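Local coordinates for protein elongation factor G (Thermus thermophilus, PDB 2DY1) that probably acts as a GTPase in the elongation phase of translation and binds GTP together with a magnesium ion, at residues A[303-307]-A[308-312]; A[330-334]-A[335-339]; A[351-354]-A[355-358]; A[545-549]-A[550-554]. All coordinates share one frame; numbering follows the deposited sequence.

Interaction 1. Residues A[303-307]-A[308-312]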
loop_
_atom_site.group_PDB
_atom_site.type_symbol
_atom_site.label_atom_id
_atom_site.label_comp_id
_atom_site.label_asym_id
_atom_site.label_seq_id
_atom_site.Cartn_x
_atom_site.Cartn_y
_atom_site.Cartn_z
ATOM N N LEU A 303 -13.767 -4.034 -12.672
ATOM C CA LEU A 303 -13.357 -3.174 -13.766
ATOM C C LEU A 303 -13.990 -1.819 -13.735
ATOM O O LEU A 303 -15.190 -1.706 -13.560
ATOM C CB LEU A 303 -13.773 -3.813 -15.095
ATOM C CG LEU A 303 -12.942 -4.860 -15.820
ATOM C CD1 LEU A 303 -12.680 -6.043 -14.913
ATOM C CD2 LEU A 303 -13.717 -5.297 -17.075
ATOM N N ARG A 304 -13.175 -0.789 -13.922
ATOM C CA ARG A 304 -13.714 0.561 -14.051
ATOM C C ARG A 304 -13.750 0.837 -15.554
ATOM O O ARG A 304 -12.738 0.653 -16.239
ATOM C CB ARG A 304 -12.809 1.596 -13.394
ATOM C CG ARG A 304 -13.081 3.043 -13.901
ATOM C CD ARG A 304 -14.471 3.553 -13.517
ATOM N NE ARG A 304 -14.851 4.683 -14.375
ATOM C CZ ARG A 304 -14.469 5.944 -14.214
ATOM N NH1 ARG A 304 -13.688 6.308 -13.197
ATOM N NH2 ARG A 304 -14.834 6.846 -15.129
ATOM N N LEU A 305 -14.907 1.256 -16.053
ATOM C CA LEU A 305 -15.042 1.619 -17.467
ATOM C C LEU A 305 -14.871 3.136 -17.478
ATOM O O LEU A 305 -15.740 3.878 -17.016
ATOM C CB LEU A 305 -16.429 1.220 -17.989
ATOM C CG LEU A 305 -16.719 1.501 -19.476
ATOM C CD1 LEU A 305 -15.705 0.774 -20.352
ATOM C CD2 LEU A 305 -18.131 1.041 -19.802
ATOM N N TYR A 306 -13.739 3.587 -17.996
ATOM C CA TYR A 306 -13.432 5.013 -18.022
ATOM C C TYR A 306 -14.086 5.746 -19.152
ATOM O O TYR A 306 -14.435 6.920 -19.027
ATOM C CB TYR A 306 -11.918 5.236 -18.144
ATOM C CG TYR A 306 -11.083 4.794 -16.948
ATOM C CD1 TYR A 306 -11.159 5.475 -15.735
ATOM C CD2 TYR A 306 -10.186 3.727 -17.053
ATOM C CE1 TYR A 306 -10.351 5.122 -14.648
ATOM C CE2 TYR A 306 -9.369 3.354 -15.957
ATOM C CZ TYR A 306 -9.460 4.064 -14.767
ATOM O OH TYR A 306 -8.635 3.713 -13.713
ATOM N N ARG A 307 -14.251 5.045 -20.264
ATOM C CA ARG A 307 -14.792 5.682 -21.456
ATOM C C ARG A 307 -15.457 4.621 -22.264
ATOM O O ARG A 307 -15.069 3.467 -22.185
ATOM C CB ARG A 307 -13.634 6.269 -22.276
ATOM C CG ARG A 307 -14.035 7.199 -23.437
ATOM C CD ARG A 307 -12.777 7.777 -24.086
ATOM N NE ARG A 307 -11.938 6.735 -24.677
ATOM C CZ ARG A 307 -10.637 6.861 -24.900
ATOM N NH1 ARG A 307 -10.011 7.987 -24.580
ATOM N NH2 ARG A 307 -9.965 5.857 -25.442
ATOM N N GLY A 308 -16.465 5.026 -23.027
ATOM C CA GLY A 308 -17.151 4.087 -23.889
ATOM C C GLY A 308 -18.385 3.467 -23.293
ATOM O O GLY A 308 -18.768 3.749 -22.163
ATOM N N ARG A 309 -19.021 2.607 -24.072
ATOM C CA ARG A 309 -20.224 1.954 -23.638
ATOM C C ARG A 309 -20.105 0.473 -23.968
ATOM O O ARG A 309 -19.420 0.087 -24.919
ATOM C CB ARG A 309 -21.426 2.602 -24.347
ATOM C CG ARG A 309 -22.779 1.997 -24.042
ATOM C CD ARG A 309 -23.906 2.929 -24.487
ATOM N NE ARG A 309 -25.203 2.267 -24.394
ATOM C CZ ARG A 309 -25.647 1.379 -25.279
ATOM N NH1 ARG A 309 -24.901 1.059 -26.329
ATOM N NH2 ARG A 309 -26.824 0.796 -25.105
ATOM N N LEU A 310 -20.735 -0.363 -23.156
ATOM C CA LEU A 310 -20.706 -1.797 -23.406
ATOM C C LEU A 310 -22.074 -2.428 -23.294
ATOM O O LEU A 310 -22.935 -1.995 -22.511
ATOM C CB LEU A 310 -19.784 -2.511 -22.418
ATOM C CG LEU A 310 -18.298 -2.176 -22.477
ATOM C CD1 LEU A 310 -17.596 -2.797 -21.278
ATOM C CD2 LEU A 310 -17.699 -2.719 -23.772
ATOM N N LYS A 311 -22.271 -3.465 -24.106
ATOM C CA LYS A 311 -23.496 -4.244 -24.092
ATOM C C LYS A 311 -23.111 -5.699 -23.866
ATOM O O LYS A 311 -21.976 -6.094 -24.147
ATOM C CB LYS A 311 -24.226 -4.112 -25.428
ATOM C CG LYS A 311 -24.881 -2.753 -25.623
ATOM C CD LYS A 311 -25.358 -2.587 -27.061
ATOM C CE LYS A 311 -26.439 -3.607 -27.423
ATOM N NZ LYS A 311 -26.686 -3.675 -28.894
ATOM N N PRO A 312 -24.046 -6.524 -23.370
ATOM C CA PRO A 312 -23.738 -7.939 -23.141
ATOM C C PRO A 312 -23.300 -8.582 -24.468
ATOM O O PRO A 312 -23.904 -8.322 -25.514
ATOM C CB PRO A 312 -25.068 -8.503 -22.632
ATOM C CG PRO A 312 -25.687 -7.319 -21.930
ATOM C CD PRO A 312 -25.404 -6.189 -22.904
#
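Beside the touch between L305 and L310, the side chains of R304 and Y306 pack together, their flat groups tilted against each other. Strand 298-307 of the domain 2 beta barrel ends in a classic beta bulge, with Y306 and R307 both facing L285. One face of the R304 guanidinium has Y306 CD1 over its centre, 3.6 Å above the plane. One face of the Y306 ring carries R304 CG, offset toward the rim. R304 NE donates to L305 O at 2.9 Å, from above the carbonyl plane. The chain turns through G308 into the short strand 309-310. With phi at 94°, a CB on G308 would be jammed against R307 O. L305 holds CG anti to its N (chi1 -178°), sending its methyls toward L310. CD1 and CD2 of L305 each lie 4.1 Å from L310 CD1, and the side chains cross obliquely. Putting an alanine here removes both methyls and would probably leave L310 CD1 without its neighbour and open a gap over the turn. The arginines find partners elsewhere: R304 bridges to D99, R307 NE bonds P283 O, and R309 pairs with E341. L305 CD2 sits 3.6 Å from G308 O.

Interaction 2. Residues A[330-334]-A[335-339]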
loop_
_atom_site.group_PDB
_atom_site.type_symbol
_atom_site.label_atom_id
_atom_site.label_comp_id
_atom_site.label_asym_id
_atom_site.label_seq_id
_atom_site.Cartn_x
_atom_site.Cartn_y
_atom_site.Cartn_z
ATOM N N VAL A 330 -22.905 -5.413 -12.174
ATOM C CA VAL A 330 -22.437 -4.303 -11.350
ATOM C C VAL A 330 -22.383 -4.898 -9.947
ATOM O O VAL A 330 -23.324 -5.558 -9.506
ATOM C CB VAL A 330 -23.417 -3.123 -11.357
ATOM C CG1 VAL A 330 -23.062 -2.168 -10.249
ATOM C CG2 VAL A 330 -23.355 -2.379 -12.714
ATOM N N PRO A 331 -21.282 -4.662 -9.220
ATOM C CA PRO A 331 -21.156 -5.204 -7.865
ATOM C C PRO A 331 -21.752 -4.305 -6.793
ATOM O O PRO A 331 -21.752 -3.082 -6.911
ATOM C CB PRO A 331 -19.655 -5.348 -7.687
ATOM C CG PRO A 331 -19.096 -4.232 -8.516
ATOM C CD PRO A 331 -20.017 -4.082 -9.698
ATOM N N MET A 332 -22.329 -4.942 -5.777
ATOM C CA MET A 332 -22.865 -4.226 -4.615
ATOM C C MET A 332 -22.309 -5.075 -3.497
ATOM O O MET A 332 -22.887 -6.109 -3.136
ATOM C CB MET A 332 -24.391 -4.220 -4.563
ATOM C CG MET A 332 -24.914 -3.534 -3.308
ATOM S SD MET A 332 -26.694 -3.216 -3.370
ATOM C CE MET A 332 -26.747 -1.892 -4.467
ATOM N N GLY A 333 -21.188 -4.646 -2.943
ATOM C CA GLY A 333 -20.556 -5.476 -1.928
ATOM C C GLY A 333 -20.211 -6.800 -2.598
ATOM O O GLY A 333 -19.663 -6.836 -3.710
ATOM N N LYS A 334 -20.534 -7.910 -1.943
ATOM C CA LYS A 334 -20.223 -9.212 -2.506
ATOM C C LYS A 334 -21.186 -9.712 -3.576
ATOM O O LYS A 334 -20.923 -10.753 -4.189
ATOM C CB LYS A 334 -20.146 -10.256 -1.382
ATOM C CG LYS A 334 -21.480 -10.784 -0.853
ATOM C CD LYS A 334 -21.207 -11.690 0.349
ATOM C CE LYS A 334 -22.496 -12.271 0.893
ATOM N NZ LYS A 334 -22.183 -13.152 2.066
ATOM N N ASP A 335 -22.284 -8.988 -3.809
ATOM C CA ASP A 335 -23.285 -9.416 -4.797
ATOM C C ASP A 335 -22.991 -8.871 -6.193
ATOM O O ASP A 335 -22.421 -7.794 -6.332
ATOM C CB ASP A 335 -24.685 -8.967 -4.361
ATOM C CG ASP A 335 -25.191 -9.726 -3.134
ATOM O OD1 ASP A 335 -25.367 -9.112 -2.067
ATOM O OD2 ASP A 335 -25.406 -10.941 -3.246
ATOM N N LEU A 336 -23.338 -9.642 -7.225
ATOM C CA LEU A 336 -23.158 -9.189 -8.608
ATOM C C LEU A 336 -24.558 -9.059 -9.179
ATOM O O LEU A 336 -25.318 -10.035 -9.204
ATOM C CB LEU A 336 -22.345 -10.192 -9.426
ATOM C CG LEU A 336 -20.861 -10.327 -9.088
ATOM C CD1 LEU A 336 -20.202 -11.313 -10.037
ATOM C CD2 LEU A 336 -20.196 -8.957 -9.190
ATOM N N LEU A 337 -24.908 -7.854 -9.623
ATOM C CA LEU A 337 -26.242 -7.588 -10.154
ATOM C C LEU A 337 -26.158 -7.454 -11.674
ATOM O O LEU A 337 -25.421 -6.620 -12.182
ATOM C CB LEU A 337 -26.783 -6.281 -9.546
ATOM C CG LEU A 337 -26.561 -6.132 -8.030
ATOM C CD1 LEU A 337 -26.976 -4.751 -7.559
ATOM C CD2 LEU A 337 -27.341 -7.200 -7.296
ATOM N N GLU A 338 -26.927 -8.261 -12.402
ATOM C CA GLU A 338 -26.849 -8.202 -13.853
ATOM C C GLU A 338 -27.514 -6.952 -14.427
ATOM O O GLU A 338 -28.574 -6.509 -13.964
ATOM C CB GLU A 338 -27.447 -9.474 -14.479
ATOM C CG GLU A 338 -27.227 -9.524 -15.984
ATOM C CD GLU A 338 -27.378 -10.912 -16.586
ATOM O OE1 GLU A 338 -27.887 -11.831 -15.908
ATOM O OE2 GLU A 338 -26.980 -11.075 -17.756
ATOM N N VAL A 339 -26.860 -6.360 -15.417
ATOM C CA VAL A 339 -27.378 -5.174 -16.070
ATOM C C VAL A 339 -27.353 -5.424 -17.568
ATOM O O VAL A 339 -26.665 -6.320 -18.032
ATOM C CB VAL A 339 -26.566 -3.905 -15.731
ATOM C CG1 VAL A 339 -26.688 -3.625 -14.225
ATOM C CG2 VAL A 339 -25.106 -4.049 -16.150
HETATM O O HOH W 1 -24.322 -7.218 -0.451
#
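V330 and M332 form antiparallel hydrogen-bonded pairs with L337 and D335, in a beta hairpin closed by a type II' turn from M332 to D335. The short strand segments run at 144° to each other, with axes 4.6 Å apart at closest approach. Two nearly straight bonds tie the open end: V330 N gives to L337 O and L337 N to V330 O, both at 2.8 Å. The turn end has M332 N on D335 O, and D335 N returns to M332 O from well above the carbonyl plane. Between these pairs P331 and L336 form the non-hydrogen-bonded pair, and P331 CA-H points a close contact at D335 O.

The side chains divide over two faces. P331 and L336 share one, where P331 CB meets L336 CD2 at 3.9 Å. On the other face L337 CD1 comes up to M332 CB at 4.0 Å. L337 CG is turned anti to its carbonyl carbon (chi1 -44°) and rests near V330 O. Farther along, V330 CG2 meets V339 CG1 at 3.9 Å, the two valines crossing at about a right angle. The hairpin lies against the edge strand 65-71 of the GTP-binding domain. P331 packs on V66, V330 and M332 pack on P68, and the backbone of G333 bonds that of V66. K334 and D335 are exposed, their charged ends apart. A water spans the turn, donating to D335 OD1 at 2.7 Å and to M332 O at 3.2 Å.

Interaction 3. Residues A[351-354]-A[355-358]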
loop_
_atom_site.group_PDB
_atom_site.type_symbol
_atom_site.label_atom_id
_atom_site.label_comp_id
_atom_site.label_asym_id
_atom_site.label_seq_id
_atom_site.Cartn_x
_atom_site.Cartn_y
_atom_site.Cartn_z
ATOM N N PRO A 351 -17.182 -12.245 -13.310
ATOM C CA PRO A 351 -16.958 -13.544 -12.651
ATOM C C PRO A 351 -16.115 -14.480 -13.515
ATOM O O PRO A 351 -15.873 -14.190 -14.686
ATOM C CB PRO A 351 -18.373 -14.055 -12.423
ATOM C CG PRO A 351 -19.077 -13.582 -13.663
ATOM C CD PRO A 351 -18.575 -12.135 -13.782
ATOM N N LYS A 352 -15.660 -15.589 -12.929
ATOM C CA LYS A 352 -14.805 -16.566 -13.620
ATOM C C LYS A 352 -13.657 -15.808 -14.271
ATOM O O LYS A 352 -13.290 -16.060 -15.416
ATOM C CB LYS A 352 -15.597 -17.304 -14.703
ATOM C CG LYS A 352 -16.809 -18.069 -14.211
ATOM C CD LYS A 352 -17.624 -18.567 -15.404
ATOM C CE LYS A 352 -18.869 -19.326 -14.975
ATOM N NZ LYS A 352 -19.705 -19.712 -16.149
ATOM N N ALA A 353 -13.079 -14.881 -13.519
ATOM C CA ALA A 353 -12.018 -14.032 -14.034
ATOM C C ALA A 353 -10.589 -14.462 -13.717
ATOM O O ALA A 353 -9.723 -13.619 -13.553
ATOM C CB ALA A 353 -12.249 -12.600 -13.530
ATOM N N GLU A 354 -10.326 -15.763 -13.639
ATOM C CA GLU A 354 -8.978 -16.207 -13.327
ATOM C C GLU A 354 -7.879 -15.625 -14.235
ATOM O O GLU A 354 -6.723 -15.527 -13.827
ATOM C CB GLU A 354 -8.922 -17.740 -13.341
ATOM C CG GLU A 354 -9.466 -18.424 -12.075
ATOM C CD GLU A 354 -10.980 -18.281 -11.852
ATOM O OE1 GLU A 354 -11.752 -18.132 -12.823
ATOM O OE2 GLU A 354 -11.410 -18.350 -10.682
ATOM N N GLY A 355 -8.223 -15.226 -15.449
ATOM C CA GLY A 355 -7.195 -14.664 -16.317
ATOM C C GLY A 355 -7.048 -13.153 -16.287
ATOM O O GLY A 355 -6.217 -12.596 -17.009
ATOM N N LEU A 356 -7.827 -12.484 -15.445
ATOM C CA LEU A 356 -7.798 -11.015 -15.354
ATOM C C LEU A 356 -7.151 -10.606 -14.037
ATOM O O LEU A 356 -7.657 -10.941 -12.970
ATOM C CB LEU A 356 -9.220 -10.446 -15.416
ATOM C CG LEU A 356 -9.974 -10.677 -16.732
ATOM C CD1 LEU A 356 -11.397 -10.116 -16.644
ATOM C CD2 LEU A 356 -9.192 -10.018 -17.868
ATOM N N HIS A 357 -6.052 -9.862 -14.126
ATOM C CA HIS A 357 -5.292 -9.467 -12.946
ATOM C C HIS A 357 -5.340 -7.994 -12.632
ATOM O O HIS A 357 -5.583 -7.163 -13.513
ATOM C CB HIS A 357 -3.844 -9.896 -13.148
ATOM C CG HIS A 357 -3.701 -11.316 -13.609
ATOM N ND1 HIS A 357 -4.068 -12.398 -12.832
ATOM C CD2 HIS A 357 -3.252 -11.829 -14.780
ATOM C CE1 HIS A 357 -3.850 -13.514 -13.507
ATOM N NE2 HIS A 357 -3.355 -13.198 -14.691
ATOM N N ARG A 358 -5.070 -7.652 -11.374
ATOM C CA ARG A 358 -5.073 -6.256 -10.976
ATOM C C ARG A 358 -4.103 -5.470 -11.863
ATOM O O ARG A 358 -2.981 -5.924 -12.110
ATOM C CB ARG A 358 -4.626 -6.126 -9.514
ATOM C CG ARG A 358 -4.693 -4.702 -8.939
ATOM C CD ARG A 358 -4.184 -4.692 -7.480
ATOM N NE ARG A 358 -4.353 -3.394 -6.815
ATOM C CZ ARG A 358 -3.581 -2.322 -7.002
ATOM N NH1 ARG A 358 -2.553 -2.358 -7.844
ATOM N NH2 ARG A 358 -3.845 -1.195 -6.340
HETATM O O HOH W 2 -10.860 -15.720 -16.994
#
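A353 and L356 are the ends of a type I beta turn in the loop between strands 347-350 and 361-363 of domain 2. Two sets of hydrogen bonds hold it. Within the backbone, L356 N donates to A353 O at 2.9 Å with an N-H...O angle of 168°. The donor comes from above the carbonyl plane, 50° out of it. A water donates to K352 O at 2.9 Å and accepts from G355 N at 3.1 Å. It thus gives a partner to an amide that the turn bond does not use.

The apolar contact is small. A353 CB meets L356 CD1 at 4.1 Å and L356 CB at 4.2 Å. L356 CG stands anti to its carbonyl carbon (chi1 -64°), with CD1 on the alanine side. Both residues are buried and pack on A301 of strand 298-307, and L356 also reaches V323.

The polar side chains fold back or reach out. H357 brings CE1 to 3.5 Å from E354 O, an oblique approach, while G355 C lies over one face of the imidazole, toward its rim. H357 ND1 bonds E407 OE1, at the end of helix 392-408. The E354 chain bends at chi2, and its OE2 bonds Q299 N; A353 also shares a backbone bond with Q299.

The turn is therefore fixed on strand 298-307 by apolar and polar contacts together. Through H357 it also joins domain 2 to a helix of the following domain, and the ND1 bond to E407 probably steadies the imidazole's rotation.

Interaction 4. Residues A[545-549]-A[550-554]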
loop_
_atom_site.group_PDB
_atom_site.type_symbol
_atom_site.label_atom_id
_atom_site.label_comp_id
_atom_site.label_asym_id
_atom_site.label_seq_id
_atom_site.Cartn_x
_atom_site.Cartn_y
_atom_site.Cartn_z
ATOM N N VAL A 545 46.256 -34.787 -19.249
ATOM C CA VAL A 545 45.320 -35.899 -19.226
ATOM C C VAL A 545 44.190 -35.815 -18.188
ATOM O O VAL A 545 43.022 -35.660 -18.540
ATOM C CB VAL A 545 46.094 -37.233 -19.033
ATOM C CG1 VAL A 545 46.978 -37.150 -17.791
ATOM C CG2 VAL A 545 45.123 -38.402 -18.939
ATOM N N ASP A 546 44.551 -35.901 -16.912
ATOM C CA ASP A 546 43.588 -35.914 -15.817
ATOM C C ASP A 546 42.955 -34.614 -15.333
ATOM O O ASP A 546 42.016 -34.663 -14.539
ATOM C CB ASP A 546 44.216 -36.602 -14.607
ATOM C CG ASP A 546 44.679 -38.002 -14.914
ATOM O OD1 ASP A 546 44.523 -38.437 -16.073
ATOM O OD2 ASP A 546 45.201 -38.665 -13.993
ATOM N N SER A 547 43.458 -33.464 -15.774
ATOM C CA SER A 547 42.886 -32.205 -15.311
ATOM C C SER A 547 41.548 -31.856 -15.960
ATOM O O SER A 547 41.318 -32.137 -17.136
ATOM C CB SER A 547 43.894 -31.063 -15.502
ATOM O OG SER A 547 44.805 -31.069 -14.424
ATOM N N SER A 548 40.669 -31.226 -15.186
ATOM C CA SER A 548 39.340 -30.852 -15.677
ATOM C C SER A 548 38.794 -29.676 -14.879
ATOM O O SER A 548 39.412 -29.247 -13.908
ATOM C CB SER A 548 38.375 -32.025 -15.509
ATOM O OG SER A 548 38.138 -32.277 -14.132
ATOM N N ASP A 549 37.630 -29.173 -15.274
ATOM C CA ASP A 549 37.016 -28.071 -14.543
ATOM C C ASP A 549 36.590 -28.554 -13.161
ATOM O O ASP A 549 36.770 -27.851 -12.168
ATOM C CB ASP A 549 35.806 -27.522 -15.296
ATOM C CG ASP A 549 36.194 -26.827 -16.585
ATOM O OD1 ASP A 549 37.284 -26.217 -16.634
ATOM O OD2 ASP A 549 35.404 -26.874 -17.546
ATOM N N LEU A 550 36.036 -29.762 -13.091
ATOM C CA LEU A 550 35.599 -30.304 -11.807
ATOM C C LEU A 550 36.766 -30.452 -10.843
ATOM O O LEU A 550 36.653 -30.084 -9.670
ATOM C CB LEU A 550 34.913 -31.673 -12.000
ATOM C CG LEU A 550 34.622 -32.456 -10.711
ATOM C CD1 LEU A 550 33.573 -31.725 -9.882
ATOM C CD2 LEU A 550 34.140 -33.872 -11.059
ATOM N N ALA A 551 37.881 -31.003 -11.327
ATOM C CA ALA A 551 39.061 -31.190 -10.488
ATOM C C ALA A 551 39.545 -29.838 -9.981
ATOM O O ALA A 551 39.946 -29.717 -8.814
ATOM C CB ALA A 551 40.161 -31.866 -11.284
ATOM N N PHE A 552 39.498 -28.834 -10.841
ATOM C CA PHE A 552 39.941 -27.509 -10.414
ATOM C C PHE A 552 38.919 -26.797 -9.522
ATOM O O PHE A 552 39.310 -26.041 -8.642
ATOM C CB PHE A 552 40.340 -26.639 -11.621
ATOM C CG PHE A 552 41.797 -26.771 -11.993
ATOM C CD1 PHE A 552 42.188 -27.499 -13.116
ATOM C CD2 PHE A 552 42.784 -26.254 -11.150
ATOM C CE1 PHE A 552 43.545 -27.713 -13.390
ATOM C CE2 PHE A 552 44.138 -26.464 -11.409
ATOM C CZ PHE A 552 44.520 -27.196 -12.537
ATOM N N GLN A 553 37.622 -27.052 -9.716
ATOM C CA GLN A 553 36.605 -26.431 -8.861
ATOM C C GLN A 553 36.789 -26.990 -7.462
ATOM O O GLN A 553 36.733 -26.258 -6.478
ATOM C CB GLN A 553 35.183 -26.768 -9.335
ATOM C CG GLN A 553 34.827 -26.278 -10.723
ATOM C CD GLN A 553 33.366 -26.552 -11.086
ATOM O OE1 GLN A 553 33.025 -26.692 -12.261
ATOM N NE2 GLN A 553 32.499 -26.611 -10.076
ATOM N N ILE A 554 37.001 -28.306 -7.372
ATOM C CA ILE A 554 37.197 -28.933 -6.074
ATOM C C ILE A 554 38.493 -28.469 -5.417
ATOM O O ILE A 554 38.513 -28.139 -4.233
ATOM C CB ILE A 554 37.228 -30.487 -6.187
ATOM C CG1 ILE A 554 35.912 -30.996 -6.778
ATOM C CG2 ILE A 554 37.486 -31.092 -4.815
ATOM C CD1 ILE A 554 35.894 -32.498 -7.009
#
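S548 caps the N-terminus of helix 549-566 in domain IV, its OG accepting from A551 N. This bond is 3.1 Å long and nearly straight at 168°. OG stands between the backbone N and the carbonyl carbon (chi1 68°), and this turns it back over the first helical turn. A hydrogen bond with Q479 NE2 holds the same oxygen from strand 477-489. S548 O also accepts, from F552 N at 3.1 Å.

The tight side lies around F552. S548 O sits at the ring's edge, near its plane, 3.4 Å from CD1. S547 OG meets F552 CE1 obliquely at 3.7 Å and is bonded to Y480 O and H543 N. The ring meets that of Y508 and packs on I512 and V483, while A551 CB lies 3.5 Å from S548 OG.

The solvent side is looser. D549 and L550 are exposed, though D549 still touches Y508 and A511. The end of L550 leads away from the cap. D549 CB comes no nearer than 4.2 Å to Q553 OE1.

Replacing S548 with an alanine removes the hydroxyl and is likely to leave A551 N without its cap and Q479 NE2 without this acceptor. One serine thus supplies acceptors to two amides at the start of the helix. The carboxylate of D549 may add a favourable charge at this end.

In the fold
Interactions 1, 2 and 3 follow one another along domain 2, with centres 15 to 16 Å apart. Interactions 1 and 2 share a sheet, in which strands 309-310 and 335-343 are neighbours; they touch where P312 CG lies 4.1 Å from V339 O. Interactions 2 and 3 meet through L336 CD1 and P351 CB, also 4.1 Å apart. Interaction 2 lies nearest the nucleotide: from the side-chain position of G333, the metal-binding T23 and T61 are each about 10 Å away, magnesium about 12 Å and GTP about 14 Å. Interactions 1 and 3 lie away from that site. Interaction 4 belongs to domain IV, its centre about 53 Å and 68 Å from those of interactions 3 and 2.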